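Phosphate-specific transport system accessory protein PhoU homolog (Streptococcus pneumoniae, PDB 2I0M) probably takes part in regulating phosphate uptake, acting as a homodimeric, all-helical, zinc-binding accessory protein of the phosphate transport system. Local coordinates at residues 128-131 / 132-136; 75-78 / 79-83. One frame throughout, in Å; residues are numbered along the deposited sequence.

Read from the N terminus, the chain reaches interaction 2 first, near the start of helix 74-105, and interaction 1 later, toward the end of helix 117-136, the next helix along. Each joins consecutive turns of a single helix, so neither closes a long loop; they stand in series, without nesting or crossing. Their centres are about 20 Å apart and their nearest atoms about 10 Å, and they do not touch. What they share is neighbours: side chains of both rest on helices 5-35 and 177-209. Residues 75-83 add contacts with helix 39-66 and the second subunit, whereas residues 128-136 add contacts with helix 142-150.

Interaction 1. Residues 128-131 / 132-136; sequences SMLA and DLLVA
S128 O takes the amide hydrogen of D132 N at 2.8 Å in a nearly straight bond (165° at the hydrogen), the i to i+4 pairing that defines an alpha helix. The same oxygen is approached by the aspartate's own carboxylate, which presents a face to it, D132 CG standing 3.1 Å from S128 O with OD1 and OD2 slightly farther and at equal distance from it. This follows from chi1 of -70°, which sets CG beside the backbone N and so folds the acid back over the preceding turn. Carbonyl and carboxylate oxygens are all acceptors, so the polar tie here runs through the amide alone; K151 offers the acid a long, weak ion pair.

Three more bonds repeat the pattern: L133 N to M129 O at 3.0 Å, L134 N to L130 O at 2.9 Å, and V135 N to A131 O, a longer 3.3 Å. An aliphatic carbon lies beside each of the last two acceptors. L134 CG lies 3.3 Å from L130 O, and V135 CG2 comes within 3.4 Å of A131 O.

On the apolar side, L130 extends with CG anti to its backbone N (chi1 -177°), and its CD1 methyl lies near one methyl of L133 and one of L134. L133 CD2 and L134 CD2 are both 4.2 Å from L130 CD1, a loose fit between branches, with the L130 and L134 side chains crossing at a slant.

Different sides of the helix meet different neighbours. V23 and L24 of helix 5-35 meet L130, which also touches F193 and I197 of helix 177-209, the helix bearing the zinc ligands E191 and D195; L133 continues along it at I200 and L204, while D132 and A136 rest against helix 142-150.

Interaction 2. Residues 75-78 / 79-83; sequences SDLR and FVISI
In helix 74-105, S82 turns its hydroxyl back onto R78 O, one turn earlier, a common helical serine arrangement. S82 OG donates to R78 O at a short 2.5 Å, while S82 N reaches R78 O at 3.0 Å along a bent path (137° at the hydrogen). The two donors come from opposite faces of the carbonyl plane, so one oxygen is gripped twice by the same residue. The first torsion explains the grip: with chi1 at -62°, OG stands beside the backbone N and anti to the carbonyl carbon, facing back toward the preceding turn, and its polar end is satisfied within the turn.

The neighbouring i to i+4 bonds vary in quality. V80 N to D76 O is almost perfectly straight (177°), although the donor sits above the carbonyl plane. I81 N to L77 O measures 3.1 Å, and F79 N to S75 O is weak.

This turn belongs to the long helix of the PhoU fold that farther along carries the zinc ligands E91 and D95, and here one of its sides faces the dimer partner. L77 packs on A64 of the second subunit and I81 on E60 of the second subunit. Between themselves the two cross obliquely and meet methyl to methyl, L77 CD1 lying 3.4 Å from I81 CD1, an unusually short approach that, with L77 chi2 away from a staggered value, is doubtful in detail. I81 CG1 also leans over the turn, 3.2 Å from L77 O.

F79 touches E13 of helix 5-35, and I83 CG1 lies over one face of its ring, 3.7 Å above the plane and displaced toward the rim. The bent chain of R78 carries its guanidinium to helix 177-209, where NH2 bonds to L207 O and NE, weakly, to Y206 O.

Interaction 1. Residues 128-131 / 132-136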
loop_
_atom_site.group_PDB
_atom_site.type_symbol
_atom_site.label_atom_id
_atom_site.label_comp_id
_atom_site.label_asym_id
_atom_site.label_seq_id
_atom_site.Cartn_x
_atom_site.Cartn_y
_atom_site.Cartn_z
ATOM N N SER A 128 16.970 -7.374 2.347
ATOM C CA SER A 128 17.984 -6.640 3.080
ATOM C C SER A 128 17.470 -5.264 3.485
ATOM O O SER A 128 17.843 -4.750 4.528
ATOM C CB SER A 128 19.310 -6.572 2.320
ATOM O OG SER A 128 19.273 -5.588 1.320
ATOM N N MET A 129 16.583 -4.702 2.673
ATOM C CA MET A 129 15.866 -3.469 3.006
ATOM C C MET A 129 15.110 -3.620 4.326
ATOM O O MET A 129 15.191 -2.731 5.181
ATOM C CB MET A 129 14.905 -3.067 1.880
ATOM C CG MET A 129 15.511 -2.222 0.728
ATOM S SD MET A 129 14.351 -2.028 -0.697
ATOM C CE MET A 129 13.232 -0.816 -0.021
ATOM N N LEU A 130 14.388 -4.733 4.510
ATOM C CA LEU A 130 13.660 -4.949 5.761
ATOM C C LEU A 130 14.604 -5.190 6.936
ATOM O O LEU A 130 14.379 -4.666 8.027
ATOM C CB LEU A 130 12.678 -6.113 5.642
ATOM C CG LEU A 130 11.806 -6.398 6.865
ATOM C CD1 LEU A 130 11.007 -5.130 7.281
ATOM C CD2 LEU A 130 10.851 -7.551 6.593
ATOM N N ALA A 131 15.647 -5.987 6.720
ATOM C CA ALA A 131 16.623 -6.290 7.769
ATOM C C ALA A 131 17.332 -5.015 8.229
ATOM O O ALA A 131 17.543 -4.800 9.424
ATOM C CB ALA A 131 17.625 -7.320 7.280
ATOM N N ASP A 132 17.705 -4.179 7.268
ATOM C CA ASP A 132 18.245 -2.846 7.565
ATOM C C ASP A 132 17.261 -1.989 8.369
ATOM O O ASP A 132 17.624 -1.421 9.392
ATOM C CB ASP A 132 18.659 -2.124 6.277
ATOM C CG ASP A 132 19.905 -2.746 5.622
ATOM O OD1 ASP A 132 20.587 -3.606 6.224
ATOM O OD2 ASP A 132 20.203 -2.362 4.473
ATOM N N LEU A 133 16.007 -1.958 7.935
ATOM C CA LEU A 133 14.963 -1.203 8.620
ATOM C C LEU A 133 14.818 -1.631 10.079
ATOM O O LEU A 133 14.784 -0.789 10.963
ATOM C CB LEU A 133 13.624 -1.319 7.884
ATOM C CG LEU A 133 12.401 -0.660 8.556
ATOM C CD1 LEU A 133 12.600 0.868 8.722
ATOM C CD2 LEU A 133 11.114 -0.947 7.807
ATOM N N LEU A 134 14.743 -2.934 10.323
ATOM C CA LEU A 134 14.637 -3.463 11.689
ATOM C C LEU A 134 15.786 -3.073 12.619
ATOM O O LEU A 134 15.552 -2.812 13.792
ATOM C CB LEU A 134 14.407 -4.984 11.693
ATOM C CG LEU A 134 13.137 -5.404 10.941
ATOM C CD1 LEU A 134 12.864 -6.875 11.173
ATOM C CD2 LEU A 134 11.908 -4.574 11.322
ATOM N N VAL A 135 17.011 -3.035 12.103
ATOM C CA VAL A 135 18.163 -2.520 12.866
ATOM C C VAL A 135 18.069 -0.985 13.036
ATOM O O VAL A 135 18.315 -0.461 14.125
ATOM C CB VAL A 135 19.515 -2.886 12.192
ATOM C CG1 VAL A 135 20.695 -2.271 12.937
ATOM C CG2 VAL A 135 19.683 -4.407 12.085
ATOM N N ALA A 136 17.724 -0.280 11.958
ATOM C CA ALA A 136 17.631 1.183 11.975
ATOM C C ALA A 136 16.496 1.735 12.855
ATOM O O ALA A 136 16.631 2.800 13.432
ATOM C CB ALA A 136 17.487 1.721 10.552
#

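Interaction 2. Residues 75-78 / 79-83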
loop_
_atom_site.group_PDB
_atom_site.type_symbol
_atom_site.label_atom_id
_atom_site.label_comp_id
_atom_site.label_asym_id
_atom_site.label_seq_id
_atom_site.Cartn_x
_atom_site.Cartn_y
_atom_site.Cartn_z
ATOM N N SER A 75 6.570 13.845 21.298
ATOM C CA SER A 75 7.343 12.787 20.642
ATOM C C SER A 75 6.835 11.377 20.939
ATOM O O SER A 75 7.088 10.447 20.171
ATOM C CB SER A 75 8.824 12.880 21.032
ATOM O OG SER A 75 9.463 13.950 20.354
ATOM N N ASP A 76 6.134 11.222 22.055
ATOM C CA ASP A 76 5.632 9.919 22.470
ATOM C C ASP A 76 4.346 9.639 21.723
ATOM O O ASP A 76 3.961 8.492 21.514
ATOM C CB ASP A 76 5.393 9.897 23.983
ATOM C CG ASP A 76 6.636 10.287 24.783
ATOM O OD1 ASP A 76 7.755 9.854 24.428
ATOM O OD2 ASP A 76 6.489 11.030 25.772
ATOM N N LEU A 77 3.690 10.717 21.318
ATOM C CA LEU A 77 2.460 10.639 20.565
ATOM C C LEU A 77 2.778 10.206 19.140
ATOM O O LEU A 77 2.170 9.282 18.605
ATOM C CB LEU A 77 1.782 12.004 20.588
ATOM C CG LEU A 77 0.278 12.093 20.379
ATOM C CD1 LEU A 77 -0.025 12.472 18.929
ATOM C CD2 LEU A 77 -0.427 10.804 20.808
ATOM N N ARG A 78 3.756 10.881 18.547
ATOM C CA ARG A 78 4.283 10.525 17.238
ATOM C C ARG A 78 4.768 9.088 17.237
ATOM O O ARG A 78 4.659 8.395 16.228
ATOM C CB ARG A 78 5.426 11.468 16.836
ATOM C CG ARG A 78 5.029 12.945 16.864
ATOM C CD ARG A 78 5.690 13.738 15.749
ATOM N NE ARG A 78 7.145 13.796 15.877
ATOM C CZ ARG A 78 7.814 14.701 16.587
ATOM N NH1 ARG A 78 7.170 15.637 17.273
ATOM N NH2 ARG A 78 9.137 14.660 16.622
ATOM N N PHE A 79 5.278 8.643 18.376
ATOM C CA PHE A 79 5.831 7.307 18.488
ATOM C C PHE A 79 4.748 6.251 18.389
ATOM O O PHE A 79 4.800 5.420 17.515
ATOM C CB PHE A 79 6.656 7.111 19.766
ATOM C CG PHE A 79 7.156 5.705 19.925
ATOM C CD1 PHE A 79 8.315 5.288 19.271
ATOM C CD2 PHE A 79 6.445 4.779 20.679
ATOM C CE1 PHE A 79 8.777 3.996 19.394
ATOM C CE2 PHE A 79 6.888 3.481 20.795
ATOM C CZ PHE A 79 8.061 3.083 20.157
ATOM N N VAL A 80 3.778 6.292 19.298
ATOM C CA VAL A 80 2.677 5.328 19.319
ATOM C C VAL A 80 1.915 5.319 17.964
ATOM O O VAL A 80 1.531 4.249 17.471
ATOM C CB VAL A 80 1.749 5.579 20.538
ATOM C CG1 VAL A 80 0.506 4.726 20.481
ATOM C CG2 VAL A 80 2.496 5.322 21.832
ATOM N N ILE A 81 1.740 6.500 17.362
ATOM C CA ILE A 81 1.105 6.623 16.041
ATOM C C ILE A 81 1.946 5.922 14.969
ATOM O O ILE A 81 1.414 5.320 14.047
ATOM C CB ILE A 81 0.877 8.116 15.646
ATOM C CG1 ILE A 81 -0.190 8.772 16.552
ATOM C CG2 ILE A 81 0.479 8.244 14.158
ATOM C CD1 ILE A 81 -0.392 10.292 16.326
ATOM N N SER A 82 3.265 5.991 15.111
ATOM C CA SER A 82 4.186 5.358 14.179
ATOM C C SER A 82 4.143 3.832 14.267
ATOM O O SER A 82 4.258 3.159 13.262
ATOM C CB SER A 82 5.615 5.856 14.425
ATOM O OG SER A 82 5.701 7.250 14.204
ATOM N N ILE A 83 4.010 3.299 15.476
ATOM C CA ILE A 83 3.900 1.860 15.685
ATOM C C ILE A 83 2.570 1.347 15.095
ATOM O O ILE A 83 2.558 0.363 14.356
ATOM C CB ILE A 83 4.029 1.495 17.181
ATOM C CG1 ILE A 83 5.419 1.888 17.744
ATOM C CG2 ILE A 83 3.662 0.036 17.420
ATOM C CD1 ILE A 83 6.627 0.993 17.358
#